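Long-range contact in COMPASS component SPP1 (Saccharomyces cerevisiae S288c, PDB 6J2P), which recognises histone H3 tails carrying the methyl-lysine mark through its PHD finger, as a subunit of the Set1C/COMPASS histone methyltransferase complex: residues Y27-M39 and D47-K61. Residues are numbered along the deposited sequence; the frame is centred on the assembly and turned at random.
Sequences YCICKRPDYGELM and DWFHFTCLHIPEQFK. With ZN (zinc ion), chain K.
The imidazole of His50 lies where 27-39 meets 47-61, at the first zinc site of the PHD finger: Arg32 NH2 is over one face toward the rim, its guanidinium roughly flat to the ring, while Cys30 SG and Pro33 O sit in plane at the edge. On Phe51, Leu38 CD2 stands over the ring centre, 3.4 Å from the centroid, a CH-pi contact, and Pro57 O lies in plane at the edge. Trp48 turns its edge to the face of Tyr27, offset, with planes at 90°.

Leucine suits its place because a branched apolar end can present one methyl to a ring face; with Leu38 CG anti to its own backbone N (chi1 162°), the other Leu38 methyl, CD1, meets the aliphatic CG of Lys61. Trp48, Met39 and Asp34 pack on the modified side chain of the bound histone peptide; an aromatic such as Trp48 probably suits a methylated ammonium, as in other PHD fingers. Met39 runs alongside His50, its CG 3.4 Å from His50 CD2, the two being a non-hydrogen-bonded antiparallel pair of strands 39-41 and 48-50.

Cys28, Cys30, His50 and Cys53 bind the zinc, which soft thiolates and an imidazole nitrogen suit; His50 ND1 holds it at 2.1 Å, fixing the ring's rotation. Cys28 SG also accepts a hydrogen bond from His50 N at 3.3 Å, with an N-H...S angle of 153°.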
loop_
_atom_site.group_PDB
_atom_site.type_symbol
_atom_site.label_atom_id
_atom_site.label_comp_id
_atom_site.label_asym_id
_atom_site.label_seq_id
_atom_site.Cartn_x
_atom_site.Cartn_y
_atom_site.Cartn_z
ATOM N N TYR A 27 -10.074 7.636 11.310
ATOM C CA TYR A 27 -8.804 7.494 10.614
ATOM C C TYR A 27 -8.892 8.198 9.266
ATOM O O TYR A 27 -9.931 8.756 8.902
ATOM C CB TYR A 27 -8.435 6.019 10.427
ATOM C CG TYR A 27 -8.370 5.220 11.705
ATOM C CD1 TYR A 27 -9.488 4.548 12.184
ATOM C CD2 TYR A 27 -7.188 5.127 12.428
ATOM C CE1 TYR A 27 -9.433 3.812 13.353
ATOM C CE2 TYR A 27 -7.122 4.391 13.596
ATOM C CZ TYR A 27 -8.248 3.736 14.054
ATOM O OH TYR A 27 -8.187 3.003 15.216
ATOM N N CYS A 28 -7.780 8.173 8.528
ATOM C CA CYS A 28 -7.746 8.591 7.129
ATOM C C CYS A 28 -8.004 10.084 6.952
ATOM O O CYS A 28 -8.183 10.815 7.933
ATOM C CB CYS A 28 -8.758 7.776 6.314
ATOM S SG CYS A 28 -8.596 7.909 4.526
ATOM N N ILE A 29 -8.001 10.546 5.700
ATOM C CA ILE A 29 -8.330 11.937 5.409
ATOM C C ILE A 29 -9.826 12.198 5.520
ATOM O O ILE A 29 -10.235 13.350 5.720
ATOM C CB ILE A 29 -7.834 12.337 4.009
ATOM C CG1 ILE A 29 -8.126 11.222 3.002
ATOM C CG2 ILE A 29 -6.349 12.656 4.038
ATOM C CD1 ILE A 29 -7.882 11.617 1.561
ATOM N N CYS A 30 -10.652 11.155 5.392
ATOM C CA CYS A 30 -12.092 11.279 5.573
ATOM C C CYS A 30 -12.486 11.430 7.036
ATOM O O CYS A 30 -13.590 11.906 7.320
ATOM C CB CYS A 30 -12.799 10.056 4.979
ATOM S SG CYS A 30 -12.326 8.473 5.740
ATOM N N LYS A 31 -11.607 11.039 7.959
ATOM C CA LYS A 31 -11.882 11.077 9.395
ATOM C C LYS A 31 -13.179 10.334 9.719
ATOM O O LYS A 31 -14.055 10.823 10.436
ATOM C CB LYS A 31 -11.893 12.520 9.906
ATOM C CG LYS A 31 -10.598 13.274 9.583
ATOM C CD LYS A 31 -9.490 13.084 10.624
ATOM C CE LYS A 31 -10.027 12.954 12.040
ATOM N NZ LYS A 31 -9.000 12.465 13.029
ATOM N N ARG A 32 -13.299 9.136 9.151
ATOM C CA ARG A 32 -14.355 8.173 9.412
ATOM C C ARG A 32 -13.782 6.955 10.130
ATOM O O ARG A 32 -12.583 6.674 10.031
ATOM C CB ARG A 32 -15.027 7.737 8.101
ATOM C CG ARG A 32 -15.901 8.806 7.457
ATOM C CD ARG A 32 -16.101 8.552 5.966
ATOM N NE ARG A 32 -15.758 7.181 5.592
ATOM C CZ ARG A 32 -15.490 6.791 4.349
ATOM N NH1 ARG A 32 -15.525 7.669 3.357
ATOM N NH2 ARG A 32 -15.185 5.523 4.098
ATOM N N PRO A 33 -14.604 6.212 10.867
ATOM C CA PRO A 33 -14.081 5.080 11.645
ATOM C C PRO A 33 -13.668 3.918 10.755
ATOM O O PRO A 33 -13.935 3.873 9.552
ATOM C CB PRO A 33 -15.253 4.688 12.551
ATOM C CG PRO A 33 -16.171 5.854 12.526
ATOM C CD PRO A 33 -16.017 6.474 11.176
ATOM N N ASP A 34 -12.995 2.958 11.386
ATOM C CA ASP A 34 -12.605 1.707 10.739
ATOM C C ASP A 34 -13.812 0.778 10.766
ATOM O O ASP A 34 -14.056 0.079 11.751
ATOM C CB ASP A 34 -11.398 1.099 11.448
ATOM C CG ASP A 34 -11.151 -0.352 11.064
ATOM O OD1 ASP A 34 -11.500 -0.752 9.931
ATOM O OD2 ASP A 34 -10.595 -1.095 11.902
ATOM N N TYR A 35 -14.581 0.777 9.677
ATOM C CA TYR A 35 -15.783 -0.037 9.571
ATOM C C TYR A 35 -15.540 -1.341 8.818
ATOM O O TYR A 35 -16.498 -1.971 8.356
ATOM C CB TYR A 35 -16.905 0.767 8.910
ATOM C CG TYR A 35 -17.586 1.737 9.850
ATOM C CD1 TYR A 35 -17.677 1.467 11.208
ATOM C CD2 TYR A 35 -18.135 2.924 9.382
ATOM C CE1 TYR A 35 -18.295 2.347 12.075
ATOM C CE2 TYR A 35 -18.753 3.813 10.243
ATOM C CZ TYR A 35 -18.833 3.518 11.590
ATOM O OH TYR A 35 -19.450 4.394 12.457
ATOM N N GLY A 36 -14.281 -1.752 8.677
ATOM C CA GLY A 36 -13.952 -3.056 8.137
ATOM C C GLY A 36 -13.369 -3.072 6.742
ATOM O O GLY A 36 -13.040 -4.159 6.247
ATOM N N GLU A 37 -13.223 -1.926 6.087
ATOM C CA GLU A 37 -12.712 -1.928 4.726
ATOM C C GLU A 37 -11.185 -1.858 4.715
ATOM O O GLU A 37 -10.534 -1.584 5.725
ATOM C CB GLU A 37 -13.315 -0.781 3.915
ATOM C CG GLU A 37 -14.463 -1.214 3.003
ATOM C CD GLU A 37 -14.073 -2.310 2.015
ATOM O OE1 GLU A 37 -12.879 -2.407 1.652
ATOM O OE2 GLU A 37 -14.966 -3.082 1.603
ATOM N N LEU A 38 -10.623 -2.111 3.536
ATOM C CA LEU A 38 -9.184 -2.272 3.386
ATOM C C LEU A 38 -8.461 -0.937 3.537
ATOM O O LEU A 38 -8.899 0.090 3.008
ATOM C CB LEU A 38 -8.889 -2.903 2.024
ATOM C CG LEU A 38 -7.496 -2.819 1.410
ATOM C CD1 LEU A 38 -6.597 -3.909 1.965
ATOM C CD2 LEU A 38 -7.599 -2.924 -0.105
ATOM N N MET A 39 -7.343 -0.957 4.264
ATOM C CA MET A 39 -6.621 0.260 4.611
ATOM C C MET A 39 -5.117 0.010 4.610
ATOM O O MET A 39 -4.656 -1.130 4.698
ATOM C CB MET A 39 -7.051 0.789 5.985
ATOM C CG MET A 39 -8.372 1.534 5.988
ATOM S SD MET A 39 -8.762 2.228 7.607
ATOM C CE MET A 39 -9.008 0.730 8.548
ATOM N N ASP A 47 -1.075 6.792 11.232
ATOM C CA ASP A 47 -2.481 6.805 10.864
ATOM C C ASP A 47 -2.783 5.687 9.867
ATOM O O ASP A 47 -1.891 4.982 9.387
ATOM C CB ASP A 47 -2.870 8.166 10.281
ATOM C CG ASP A 47 -4.317 8.532 10.563
ATOM O OD1 ASP A 47 -4.703 9.690 10.292
ATOM O OD2 ASP A 47 -5.068 7.663 11.054
ATOM N N TRP A 48 -4.068 5.528 9.561
ATOM C CA TRP A 48 -4.537 4.512 8.631
ATOM C C TRP A 48 -5.487 5.154 7.635
ATOM O O TRP A 48 -6.291 6.013 8.001
ATOM C CB TRP A 48 -5.224 3.357 9.367
ATOM C CG TRP A 48 -4.274 2.573 10.214
ATOM C CD1 TRP A 48 -3.825 2.902 11.460
ATOM C CD2 TRP A 48 -3.639 1.337 9.870
ATOM N NE1 TRP A 48 -2.954 1.942 11.917
ATOM C CE2 TRP A 48 -2.823 0.970 10.960
ATOM C CE3 TRP A 48 -3.685 0.501 8.751
ATOM C CZ2 TRP A 48 -2.058 -0.195 10.962
ATOM C CZ3 TRP A 48 -2.923 -0.654 8.753
ATOM C CH2 TRP A 48 -2.121 -0.992 9.852
ATOM N N PHE A 49 -5.389 4.736 6.374
ATOM C CA PHE A 49 -6.085 5.399 5.282
ATOM C C PHE A 49 -6.770 4.373 4.392
ATOM O O PHE A 49 -6.178 3.348 4.040
ATOM C CB PHE A 49 -5.111 6.255 4.454
ATOM C CG PHE A 49 -4.392 7.299 5.264
ATOM C CD1 PHE A 49 -4.857 8.602 5.308
ATOM C CD2 PHE A 49 -3.253 6.975 5.987
ATOM C CE1 PHE A 49 -4.207 9.560 6.057
ATOM C CE2 PHE A 49 -2.596 7.929 6.737
ATOM C CZ PHE A 49 -3.076 9.224 6.775
ATOM N N HIS A 50 -8.018 4.662 4.029
ATOM C CA HIS A 50 -8.775 3.770 3.160
ATOM C C HIS A 50 -8.204 3.780 1.748
ATOM O O HIS A 50 -7.760 4.816 1.247
ATOM C CB HIS A 50 -10.246 4.180 3.123
ATOM C CG HIS A 50 -10.913 4.168 4.463
ATOM N ND1 HIS A 50 -11.294 5.320 5.115
ATOM C CD2 HIS A 50 -11.268 3.143 5.274
ATOM C CE1 HIS A 50 -11.852 5.007 6.270
ATOM N NE2 HIS A 50 -11.846 3.693 6.392
ATOM N N PHE A 51 -8.216 2.606 1.109
ATOM C CA PHE A 51 -7.825 2.523 -0.294
ATOM C C PHE A 51 -8.704 3.415 -1.159
ATOM O O PHE A 51 -8.204 4.148 -2.020
ATOM C CB PHE A 51 -7.914 1.075 -0.777
ATOM C CG PHE A 51 -6.617 0.332 -0.729
ATOM C CD1 PHE A 51 -6.032 -0.139 -1.891
ATOM C CD2 PHE A 51 -5.985 0.088 0.475
ATOM C CE1 PHE A 51 -4.838 -0.838 -1.854
ATOM C CE2 PHE A 51 -4.796 -0.620 0.516
ATOM C CZ PHE A 51 -4.216 -1.070 -0.649
ATOM N N THR A 52 -10.021 3.369 -0.935
ATOM C CA THR A 52 -10.949 4.129 -1.766
ATOM C C THR A 52 -10.737 5.631 -1.623
ATOM O O THR A 52 -10.925 6.378 -2.591
ATOM C CB THR A 52 -12.390 3.761 -1.411
ATOM O OG1 THR A 52 -12.567 3.847 0.007
ATOM C CG2 THR A 52 -12.701 2.342 -1.867
ATOM N N CYS A 53 -10.343 6.092 -0.434
ATOM C CA CYS A 53 -10.107 7.520 -0.245
ATOM C C CYS A 53 -8.844 7.980 -0.962
ATOM O O CYS A 53 -8.757 9.143 -1.372
ATOM C CB CYS A 53 -10.024 7.847 1.245
ATOM S SG CYS A 53 -11.593 7.666 2.129
ATOM N N LEU A 54 -7.865 7.095 -1.123
ATOM C CA LEU A 54 -6.640 7.408 -1.846
ATOM C C LEU A 54 -6.736 7.099 -3.332
ATOM O O LEU A 54 -5.764 7.326 -4.060
ATOM C CB LEU A 54 -5.461 6.638 -1.248
ATOM C CG LEU A 54 -5.287 6.783 0.260
ATOM C CD1 LEU A 54 -4.516 5.598 0.815
ATOM C CD2 LEU A 54 -4.596 8.098 0.586
ATOM N N HIS A 55 -7.878 6.582 -3.790
ATOM C CA HIS A 55 -8.086 6.214 -5.188
ATOM C C HIS A 55 -7.039 5.214 -5.672
ATOM O O HIS A 55 -6.617 5.250 -6.829
ATOM C CB HIS A 55 -8.112 7.452 -6.086
ATOM C CG HIS A 55 -9.146 8.454 -5.686
ATOM N ND1 HIS A 55 -8.884 9.804 -5.593
ATOM C CD2 HIS A 55 -10.447 8.298 -5.342
ATOM C CE1 HIS A 55 -9.979 10.437 -5.214
ATOM N NE2 HIS A 55 -10.942 9.548 -5.054
ATOM N N ILE A 56 -6.608 4.323 -4.793
ATOM C CA ILE A 56 -5.707 3.230 -5.147
ATOM C C ILE A 56 -6.549 1.982 -5.360
ATOM O O ILE A 56 -7.350 1.636 -4.477
ATOM C CB ILE A 56 -4.641 2.992 -4.064
ATOM C CG1 ILE A 56 -3.551 4.058 -4.148
ATOM C CG2 ILE A 56 -4.013 1.614 -4.225
ATOM C CD1 ILE A 56 -2.965 4.431 -2.807
ATOM N N PRO A 57 -6.428 1.300 -6.496
ATOM C CA PRO A 57 -7.232 0.098 -6.733
ATOM C C PRO A 57 -6.961 -0.977 -5.687
ATOM O O PRO A 57 -5.827 -1.176 -5.249
ATOM C CB PRO A 57 -6.792 -0.350 -8.131
ATOM C CG PRO A 57 -6.283 0.902 -8.783
ATOM C CD PRO A 57 -5.641 1.690 -7.679
ATOM N N GLU A 58 -8.030 -1.673 -5.291
ATOM C CA GLU A 58 -7.924 -2.675 -4.235
ATOM C C GLU A 58 -7.035 -3.844 -4.647
ATOM O O GLU A 58 -6.371 -4.449 -3.797
ATOM C CB GLU A 58 -9.323 -3.167 -3.849
ATOM C CG GLU A 58 -9.347 -4.371 -2.914
ATOM C CD GLU A 58 -10.462 -4.293 -1.884
ATOM O OE1 GLU A 58 -11.009 -3.189 -1.677
ATOM O OE2 GLU A 58 -10.788 -5.339 -1.280
ATOM N N GLN A 59 -6.996 -4.167 -5.943
ATOM C CA GLN A 59 -6.202 -5.301 -6.404
ATOM C C GLN A 59 -4.710 -5.097 -6.178
ATOM O O GLN A 59 -3.963 -6.083 -6.123
ATOM C CB GLN A 59 -6.479 -5.564 -7.886
ATOM C CG GLN A 59 -6.558 -4.312 -8.741
ATOM C CD GLN A 59 -6.780 -4.625 -10.208
ATOM O OE1 GLN A 59 -6.964 -5.784 -10.585
ATOM N NE2 GLN A 59 -6.762 -3.592 -11.045
ATOM N N PHE A 60 -4.256 -3.852 -6.045
ATOM C CA PHE A 60 -2.866 -3.562 -5.690
ATOM C C PHE A 60 -2.613 -3.712 -4.194
ATOM O O PHE A 60 -1.839 -2.951 -3.610
ATOM C CB PHE A 60 -2.492 -2.156 -6.159
ATOM C CG PHE A 60 -2.701 -1.921 -7.629
ATOM C CD1 PHE A 60 -2.733 -2.979 -8.525
ATOM C CD2 PHE A 60 -2.851 -0.632 -8.118
ATOM C CE1 PHE A 60 -2.924 -2.757 -9.878
ATOM C CE2 PHE A 60 -3.040 -0.402 -9.470
ATOM C CZ PHE A 60 -3.076 -1.467 -10.351
ATOM N N LYS A 61 -3.256 -4.695 -3.561
ATOM C CA LYS A 61 -3.247 -4.792 -2.105
ATOM C C LYS A 61 -1.854 -5.095 -1.567
ATOM O O LYS A 61 -1.444 -4.538 -0.542
ATOM C CB LYS A 61 -4.241 -5.865 -1.657
ATOM C CG LYS A 61 -4.358 -6.038 -0.151
ATOM C CD LYS A 61 -4.785 -7.459 0.209
ATOM C CE LYS A 61 -5.864 -7.984 -0.735
ATOM N NZ LYS A 61 -7.114 -7.169 -0.697
HETATM ZN ZN ZN K . -10.932 7.217 4.354
#